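Local structure of cobalamin biosynthesis protein (3BY5) at residues 98-103 against 124-129; 24-29 against 54-59; 46-51 against 70-75. The protein is of unknown biochemical function but probably takes part in the biosynthesis of cobalamin (vitamin B12). All blocks are in the same frame, centred on the assembly; numbering follows the deposited sequence.

Overall arrangement
The three contacts tie together one alpha/beta domain whose central mixed sheet carries helices on its faces. Contact 1 lies deepest, about 3 Å from the chain centre (centre to centre), and lays a helix on an inner strand through small alanines, with a sulfate at its polar end. Contact 2, about 13 Å out, joins two helices by apolar packing, with isoleucine and leucine set against alanine and glycine. Contact 3, about 11 Å out and partly buried, mixes a backbone hydrogen bond with proline and leucine packing at strand ends. Helix 98-107 links contacts 1 and 3, whereas Val125 packing on Ala29 links contacts 1 and 2. Contacts 2 and 3 both border the second subunit.

Contact 1: residues 98-103 against 124-129; sequences VSEAAA and TVAIAM. With SO4 (sulfate ion), chain B.
The methyl of Ala126 is where helix 98-103 rests on the strand: this CB lies 3.8 Å from Ser99 O and 3.9 Å from Glu100 CG. One helical turn on, Ala103 CB meets Ala128 CB at 4.0 Å. Alanine suits all three places, because a single methyl lets the helix axis run 7.5 Å from the strand axis at 34°. This is the layered packing of an alpha/beta fold: helix 98-107 lies on one face of the mixed sheet, while Val125 and Ile127 of the strand turn to the other face, against helix 23-37. At the helix's amino end the chemistry becomes polar. Ser99 OG donates to O1 of the sulfate at 2.6 Å, and Thr124 OG1 to sulfate O3 at 3.1 Å. With OG beside the backbone N (chi1 -43°), Ser99 can offer its amide to the same O1, though weakly. Ser97 OG adds a further bond to the sulfate, which probably came from the crystallisation liquor; the helix start would favour an anion. Behind this shell, Glu100 OE1 accepts from Ser97 N, as half of a capping box, and from His92 NE2, fixing the extended chain.

Contact 2: residues 24-29 against 54-59; sequences DAIIAA and AGLAEA
Ile27 and Ala59 mark the closest backbone approach of two helices, their CA atoms 5.7 Å apart. The axes of 24-29 and 54-59 pass within 8.5 Å, and their N-to-C directions diverge by 54°, with a negative crossing angle. Small residues on the second helix permit this spacing: Gly55 and Ala59, one turn apart, both present their surface to the first helix, and glycine adds no side chain to hold the backbones apart.

Ile26 packs over them. Its CB sits 3.6 Å from Ala59 CB, so the methyl of the alanine meets the branch point of the isoleucine instead of the end of its chain. From that point the two branches part. CG1 lies 4.0 Å from Gly55 O, while CG2, set anti to the backbone N by a chi1 of -38°, extends to Leu56 CD1, also 4.0 Å away. The side chains of Ile26 and Leu56 cross at about a right angle, and beta branching lets one residue touch glycine, leucine and alanine at once. Ile27 comes from a flank: its CG1 is 3.8 Å from Ala59 CB, and the extended chain (chi2 167°) carries CD1 past the backbone of Ala59. The side-chain meetings are apolar, which suits aliphatic residues at a largely buried interface, with Ile27 at its less buried flank.

Both helices lie on the same face of the sheet, where Ile26 and Leu56 converge on Ile15 of strand 11-17. Ile26 also reaches Cys17 of that strand and Val123 of strand 123-129, and Ile27 packs on Leu63 just beyond helix 54-62. Ala54 and Ala57 of helix 54-62 rest against Glu53 and Leu49 of the second subunit.

Contact 3: residues 46-51 against 70-75; sequences TAPLKA and VAQERL
The Pro48 ring lies between two oxygens on opposite sides of its mean plane: Val70 O, 3.2 Å from Pro48 CD, and Gln72 OE1, 3.5 Å from Pro48 CG. Both segments follow neighbouring parallel strands, 43-46 and 67-69, which helix 54-62 connects in a beta-alpha-beta crossover. The contact thus lies at the carboxyl ends of the strands, where one chain enters a loop and the other turns into helix 72-84.

The glutamine side chain crosses the proline at about a right angle. Close to the ring plane itself, Leu75 points its CD1 at the CD corner of Pro48, 3.6 Å away. Proline, with no amide hydrogen to offer, fits a position where the sheet pairing has stopped. Gln72 reaches it by a bend at chi2 (74°), which brings its amide back over the loop; a polar end is in keeping with its exposed place. Leu75, one turn along, is buried instead, and also packs on Ala102 of helix 98-107. Its CD1 also touches Ala47 CB at 3.8 Å, where a lone methyl lets the leucine come close to the loop.

Ala71, at the N-cap position, donates its amide N-H to Ser66 OG of the second subunit, while Thr46 OG1 turns to Ile15 O in its own chain. The last rung between the two segments is Val70 N donating to Thr46 O at 2.9 Å, with an N-H...O angle of 164°.

Contact 1: residues 98-103 against 124-129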
loop_
_atom_site.group_PDB
_atom_site.type_symbol
_atom_site.label_atom_id
_atom_site.label_comp_id
_atom_site.label_asym_id
_atom_site.label_seq_id
_atom_site.Cartn_x
_atom_site.Cartn_y
_atom_site.Cartn_z
ATOM N N VAL A 98 -13.615 -10.016 0.621
ATOM C CA VAL A 98 -12.805 -8.920 1.136
ATOM C C VAL A 98 -11.383 -8.927 0.551
ATOM O O VAL A 98 -10.881 -7.882 0.124
ATOM C CB VAL A 98 -12.782 -8.943 2.683
ATOM C CG1 VAL A 98 -12.234 -7.663 3.225
ATOM C CG2 VAL A 98 -14.184 -9.148 3.229
ATOM N N SER A 99 -10.764 -10.109 0.501
ATOM C CA SER A 99 -9.436 -10.289 -0.092
ATOM C C SER A 99 -9.430 -10.068 -1.596
ATOM O O SER A 99 -8.446 -9.563 -2.141
ATOM C CB SER A 99 -8.894 -11.687 0.187
ATOM O OG SER A 99 -9.145 -12.071 1.521
ATOM N N GLU A 100 -10.513 -10.473 -2.260
ATOM C CA GLU A 100 -10.656 -10.308 -3.701
ATOM C C GLU A 100 -10.761 -8.831 -4.047
ATOM O O GLU A 100 -10.080 -8.352 -4.947
ATOM C CB GLU A 100 -11.871 -11.080 -4.224
ATOM C CG GLU A 100 -11.658 -12.587 -4.326
ATOM C CD GLU A 100 -12.944 -13.372 -4.571
ATOM O OE1 GLU A 100 -14.041 -12.812 -4.375
ATOM O OE2 GLU A 100 -12.864 -14.563 -4.951
ATOM N N ALA A 101 -11.587 -8.114 -3.293
ATOM C CA ALA A 101 -11.769 -6.674 -3.463
ATOM C C ALA A 101 -10.520 -5.855 -3.123
ATOM O O ALA A 101 -10.326 -4.777 -3.679
ATOM C CB ALA A 101 -12.962 -6.199 -2.651
ATOM N N ALA A 102 -9.690 -6.367 -2.209
ATOM C CA ALA A 102 -8.407 -5.737 -1.848
ATOM C C ALA A 102 -7.367 -5.880 -2.945
ATOM O O ALA A 102 -6.678 -4.918 -3.267
ATOM C CB ALA A 102 -7.881 -6.296 -0.543
ATOM N N ALA A 103 -7.262 -7.085 -3.506
ATOM C CA ALA A 103 -6.358 -7.380 -4.620
ATOM C C ALA A 103 -6.731 -6.602 -5.871
ATOM O O ALA A 103 -5.850 -6.121 -6.574
ATOM C CB ALA A 103 -6.344 -8.862 -4.923
ATOM N N THR A 124 -6.134 -16.595 3.619
ATOM C CA THR A 124 -6.787 -16.508 2.315
ATOM C C THR A 124 -5.934 -15.704 1.344
ATOM O O THR A 124 -5.407 -14.652 1.693
ATOM C CB THR A 124 -8.179 -15.871 2.425
ATOM O OG1 THR A 124 -8.897 -16.494 3.495
ATOM C CG2 THR A 124 -8.969 -16.045 1.134
ATOM N N VAL A 125 -5.790 -16.223 0.129
ATOM C CA VAL A 125 -5.013 -15.578 -0.914
ATOM C C VAL A 125 -5.863 -15.451 -2.171
ATOM O O VAL A 125 -6.349 -16.455 -2.697
ATOM C CB VAL A 125 -3.737 -16.378 -1.251
ATOM C CG1 VAL A 125 -2.837 -15.580 -2.190
ATOM C CG2 VAL A 125 -2.974 -16.765 0.022
ATOM N N ALA A 126 -6.044 -14.213 -2.631
ATOM C CA ALA A 126 -6.719 -13.918 -3.898
ATOM C C ALA A 126 -5.726 -13.315 -4.877
ATOM O O ALA A 126 -5.056 -12.349 -4.547
ATOM C CB ALA A 126 -7.862 -12.959 -3.678
ATOM N N ILE A 127 -5.630 -13.871 -6.078
ATOM C CA ILE A 127 -4.695 -13.336 -7.070
ATOM C C ILE A 127 -5.418 -12.568 -8.176
ATOM O O ILE A 127 -6.329 -13.091 -8.816
ATOM C CB ILE A 127 -3.740 -14.429 -7.652
ATOM C CG1 ILE A 127 -2.793 -14.951 -6.569
ATOM C CG2 ILE A 127 -2.881 -13.884 -8.794
ATOM C CD1 ILE A 127 -3.209 -16.265 -5.969
ATOM N N ALA A 128 -5.008 -11.316 -8.372
ATOM C CA ALA A 128 -5.496 -10.495 -9.474
ATOM C C ALA A 128 -4.358 -10.096 -10.405
ATOM O O ALA A 128 -3.228 -9.919 -9.965
ATOM C CB ALA A 128 -6.201 -9.264 -8.948
HETATM N N MSE A 129 -4.668 -9.973 -11.694
HETATM C CA MSE A 129 -3.737 -9.427 -12.684
HETATM C C MSE A 129 -4.355 -8.226 -13.372
HETATM O O MSE A 129 -5.561 -8.197 -13.608
HETATM C CB MSE A 129 -3.368 -10.476 -13.725
HETATM C CG MSE A 129 -2.005 -11.086 -13.523
HETATM SE SE MSE A 129 -1.969 -12.962 -14.029
HETATM C CE MSE A 129 -0.069 -13.344 -13.797
HETATM S S SO4 B . -11.841 -13.528 2.470
HETATM O O1 SO4 B . -11.176 -12.383 3.083
HETATM O O2 SO4 B . -11.423 -13.668 1.081
HETATM O O3 SO4 B . -11.493 -14.744 3.194
HETATM O O4 SO4 B . -13.287 -13.333 2.520
#

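Contact 2: residues 24-29 against 54-59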
loop_
_atom_site.group_PDB
_atom_site.type_symbol
_atom_site.label_atom_id
_atom_site.label_comp_id
_atom_site.label_asym_id
_atom_site.label_seq_id
_atom_site.Cartn_x
_atom_site.Cartn_y
_atom_site.Cartn_z
ATOM N N ASP A 24 5.284 -16.364 8.890
ATOM C CA ASP A 24 5.670 -17.544 8.117
ATOM C C ASP A 24 4.478 -18.326 7.546
ATOM O O ASP A 24 4.625 -19.030 6.549
ATOM C CB ASP A 24 6.583 -18.455 8.951
ATOM C CG ASP A 24 6.166 -18.522 10.414
ATOM O OD1 ASP A 24 5.203 -19.258 10.733
ATOM O OD2 ASP A 24 6.804 -17.832 11.243
ATOM N N ALA A 25 3.311 -18.195 8.176
ATOM C CA ALA A 25 2.080 -18.790 7.660
ATOM C C ALA A 25 1.607 -18.045 6.422
ATOM O O ALA A 25 1.187 -18.662 5.443
ATOM C CB ALA A 25 0.998 -18.792 8.718
ATOM N N ILE A 26 1.682 -16.716 6.480
ATOM C CA ILE A 26 1.365 -15.851 5.349
ATOM C C ILE A 26 2.320 -16.120 4.188
ATOM O O ILE A 26 1.881 -16.250 3.047
ATOM C CB ILE A 26 1.461 -14.346 5.719
ATOM C CG1 ILE A 26 0.943 -14.043 7.142
ATOM C CG2 ILE A 26 0.826 -13.471 4.645
ATOM C CD1 ILE A 26 -0.551 -14.085 7.336
ATOM N N ILE A 27 3.618 -16.213 4.495
ATOM C CA ILE A 27 4.671 -16.453 3.495
ATOM C C ILE A 27 4.452 -17.777 2.769
ATOM O O ILE A 27 4.481 -17.824 1.539
ATOM C CB ILE A 27 6.092 -16.397 4.123
ATOM C CG1 ILE A 27 6.453 -14.964 4.518
ATOM C CG2 ILE A 27 7.151 -16.934 3.154
ATOM C CD1 ILE A 27 7.673 -14.851 5.409
ATOM N N ALA A 28 4.207 -18.833 3.544
ATOM C CA ALA A 28 3.881 -20.158 3.024
ATOM C C ALA A 28 2.674 -20.130 2.095
ATOM O O ALA A 28 2.697 -20.747 1.033
ATOM C CB ALA A 28 3.627 -21.115 4.171
ATOM N N ALA A 29 1.637 -19.401 2.505
ATOM C CA ALA A 29 0.402 -19.254 1.740
ATOM C C ALA A 29 0.587 -18.549 0.392
ATOM O O ALA A 29 -0.071 -18.901 -0.588
ATOM C CB ALA A 29 -0.634 -18.522 2.571
ATOM N N ALA A 54 0.674 -7.326 12.683
ATOM C CA ALA A 54 2.122 -7.389 12.569
ATOM C C ALA A 54 2.574 -8.550 11.701
ATOM O O ALA A 54 3.581 -8.443 11.008
ATOM C CB ALA A 54 2.755 -7.475 13.947
ATOM N N GLY A 55 1.816 -9.646 11.738
ATOM C CA GLY A 55 2.146 -10.854 10.988
ATOM C C GLY A 55 2.180 -10.618 9.494
ATOM O O GLY A 55 3.082 -11.085 8.809
ATOM N N LEU A 56 1.205 -9.860 9.006
ATOM C CA LEU A 56 1.078 -9.549 7.589
ATOM C C LEU A 56 2.139 -8.559 7.105
ATOM O O LEU A 56 2.656 -8.688 5.991
ATOM C CB LEU A 56 -0.330 -9.020 7.312
ATOM C CG LEU A 56 -0.859 -8.704 5.911
ATOM C CD1 LEU A 56 -0.350 -9.647 4.832
ATOM C CD2 LEU A 56 -2.372 -8.758 5.976
ATOM N N ALA A 57 2.463 -7.581 7.945
ATOM C CA ALA A 57 3.474 -6.583 7.616
ATOM C C ALA A 57 4.877 -7.184 7.612
ATOM O O ALA A 57 5.714 -6.798 6.796
ATOM C CB ALA A 57 3.390 -5.414 8.575
ATOM N N GLU A 58 5.118 -8.132 8.517
ATOM C CA GLU A 58 6.398 -8.843 8.598
ATOM C C GLU A 58 6.604 -9.824 7.441
ATOM O O GLU A 58 7.740 -10.097 7.058
ATOM C CB GLU A 58 6.531 -9.584 9.937
ATOM C CG GLU A 58 6.836 -8.694 11.139
ATOM C CD GLU A 58 8.249 -8.129 11.121
ATOM O OE1 GLU A 58 9.205 -8.891 11.390
ATOM O OE2 GLU A 58 8.399 -6.917 10.847
ATOM N N ALA A 59 5.504 -10.348 6.899
ATOM C CA ALA A 59 5.542 -11.318 5.799
ATOM C C ALA A 59 5.861 -10.651 4.478
ATOM O O ALA A 59 6.566 -11.220 3.646
ATOM C CB ALA A 59 4.239 -12.044 5.698
#

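Contact 3: residues 46-51 against 70-75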
loop_
_atom_site.group_PDB
_atom_site.type_symbol
_atom_site.label_atom_id
_atom_site.label_comp_id
_atom_site.label_asym_id
_atom_site.label_seq_id
_atom_site.Cartn_x
_atom_site.Cartn_y
_atom_site.Cartn_z
ATOM N N THR A 46 -4.263 -5.853 1.291
ATOM C CA THR A 46 -5.121 -6.279 2.390
ATOM C C THR A 46 -6.221 -5.273 2.695
ATOM O O THR A 46 -6.180 -4.129 2.255
ATOM C CB THR A 46 -4.306 -6.597 3.683
ATOM O OG1 THR A 46 -5.143 -7.274 4.627
ATOM C CG2 THR A 46 -3.732 -5.340 4.326
ATOM N N ALA A 47 -7.210 -5.734 3.445
ATOM C CA ALA A 47 -8.284 -4.901 3.954
ATOM C C ALA A 47 -7.778 -4.245 5.233
ATOM O O ALA A 47 -6.730 -4.654 5.733
ATOM C CB ALA A 47 -9.470 -5.769 4.241
ATOM N N PRO A 48 -8.505 -3.257 5.744
ATOM C CA PRO A 48 -8.152 -2.621 7.019
ATOM C C PRO A 48 -7.952 -3.648 8.128
ATOM O O PRO A 48 -8.896 -4.348 8.496
ATOM C CB PRO A 48 -9.375 -1.752 7.320
ATOM C CG PRO A 48 -9.941 -1.435 5.982
ATOM C CD PRO A 48 -9.700 -2.650 5.134
ATOM N N LEU A 49 -6.734 -3.732 8.650
ATOM C CA LEU A 49 -6.346 -4.839 9.516
ATOM C C LEU A 49 -6.824 -4.613 10.947
ATOM O O LEU A 49 -7.018 -3.475 11.375
ATOM C CB LEU A 49 -4.828 -5.030 9.494
ATOM C CG LEU A 49 -3.999 -3.822 9.054
ATOM C CD1 LEU A 49 -3.919 -2.791 10.171
ATOM C CD2 LEU A 49 -2.608 -4.255 8.617
ATOM N N LYS A 50 -7.013 -5.705 11.682
ATOM C CA LYS A 50 -8.068 -5.779 12.686
ATOM C C LYS A 50 -7.501 -5.632 14.094
ATOM O O LYS A 50 -7.305 -4.519 14.581
ATOM C CB LYS A 50 -8.833 -7.098 12.562
ATOM C CG LYS A 50 -10.083 -7.013 11.701
ATOM C CD LYS A 50 -10.906 -8.287 11.794
ATOM C CE LYS A 50 -10.576 -9.241 10.657
ATOM N NZ LYS A 50 -9.303 -9.975 10.899
ATOM N N ALA A 51 -7.240 -6.763 14.741
ATOM C CA ALA A 51 -6.599 -6.764 16.051
ATOM C C ALA A 51 -5.120 -7.118 15.940
ATOM O O ALA A 51 -4.270 -6.475 16.556
ATOM C CB ALA A 51 -7.309 -7.729 16.988
ATOM N N VAL A 70 -5.767 -1.318 1.925
ATOM C CA VAL A 70 -6.780 -0.617 1.147
ATOM C C VAL A 70 -7.900 -0.114 2.054
ATOM O O VAL A 70 -8.461 -0.889 2.819
ATOM C CB VAL A 70 -7.355 -1.544 0.047
ATOM C CG1 VAL A 70 -8.359 -0.816 -0.794
ATOM C CG2 VAL A 70 -6.241 -2.075 -0.835
ATOM N N ALA A 71 -8.202 1.183 1.968
ATOM C CA ALA A 71 -9.279 1.816 2.741
ATOM C C ALA A 71 -10.641 1.201 2.439
ATOM O O ALA A 71 -10.880 0.739 1.324
ATOM C CB ALA A 71 -9.308 3.312 2.471
ATOM N N GLN A 72 -11.526 1.205 3.435
ATOM C CA GLN A 72 -12.856 0.592 3.328
ATOM C C GLN A 72 -13.732 1.235 2.247
ATOM O O GLN A 72 -14.521 0.549 1.604
ATOM C CB GLN A 72 -13.565 0.618 4.689
ATOM C CG GLN A 72 -14.738 -0.363 4.835
ATOM C CD GLN A 72 -14.297 -1.815 4.995
ATOM O OE1 GLN A 72 -13.360 -2.120 5.738
ATOM N NE2 GLN A 72 -14.983 -2.719 4.303
ATOM N N GLU A 73 -13.566 2.543 2.051
ATOM C CA GLU A 73 -14.258 3.310 1.009
ATOM C C GLU A 73 -13.882 2.822 -0.377
ATOM O O GLU A 73 -14.722 2.773 -1.273
ATOM C CB GLU A 73 -13.901 4.799 1.113
ATOM C CG GLU A 73 -14.629 5.574 2.212
ATOM C CD GLU A 73 -14.038 5.381 3.614
ATOM O OE1 GLU A 73 -14.645 5.895 4.583
ATOM O OE2 GLU A 73 -12.974 4.730 3.754
ATOM N N ARG A 74 -12.607 2.474 -0.533
ATOM C CA ARG A 74 -12.048 2.002 -1.792
ATOM C C ARG A 74 -12.464 0.552 -2.046
ATOM O O ARG A 74 -12.742 0.175 -3.181
ATOM C CB ARG A 74 -10.521 2.165 -1.767
ATOM C CG ARG A 74 -9.772 1.797 -3.052
ATOM C CD ARG A 74 -9.829 2.884 -4.119
ATOM N NE ARG A 74 -10.879 2.634 -5.108
ATOM C CZ ARG A 74 -10.691 2.016 -6.274
ATOM N NH1 ARG A 74 -9.483 1.574 -6.615
ATOM N NH2 ARG A 74 -11.717 1.842 -7.102
ATOM N N LEU A 75 -12.516 -0.245 -0.980
ATOM C CA LEU A 75 -12.982 -1.625 -1.054
ATOM C C LEU A 75 -14.429 -1.687 -1.477
ATOM O O LEU A 75 -14.784 -2.467 -2.361
ATOM C CB LEU A 75 -12.849 -2.319 0.295
ATOM C CG LEU A 75 -11.484 -2.785 0.795
ATOM C CD1 LEU A 75 -11.650 -3.425 2.153
ATOM C CD2 LEU A 75 -10.875 -3.768 -0.158
#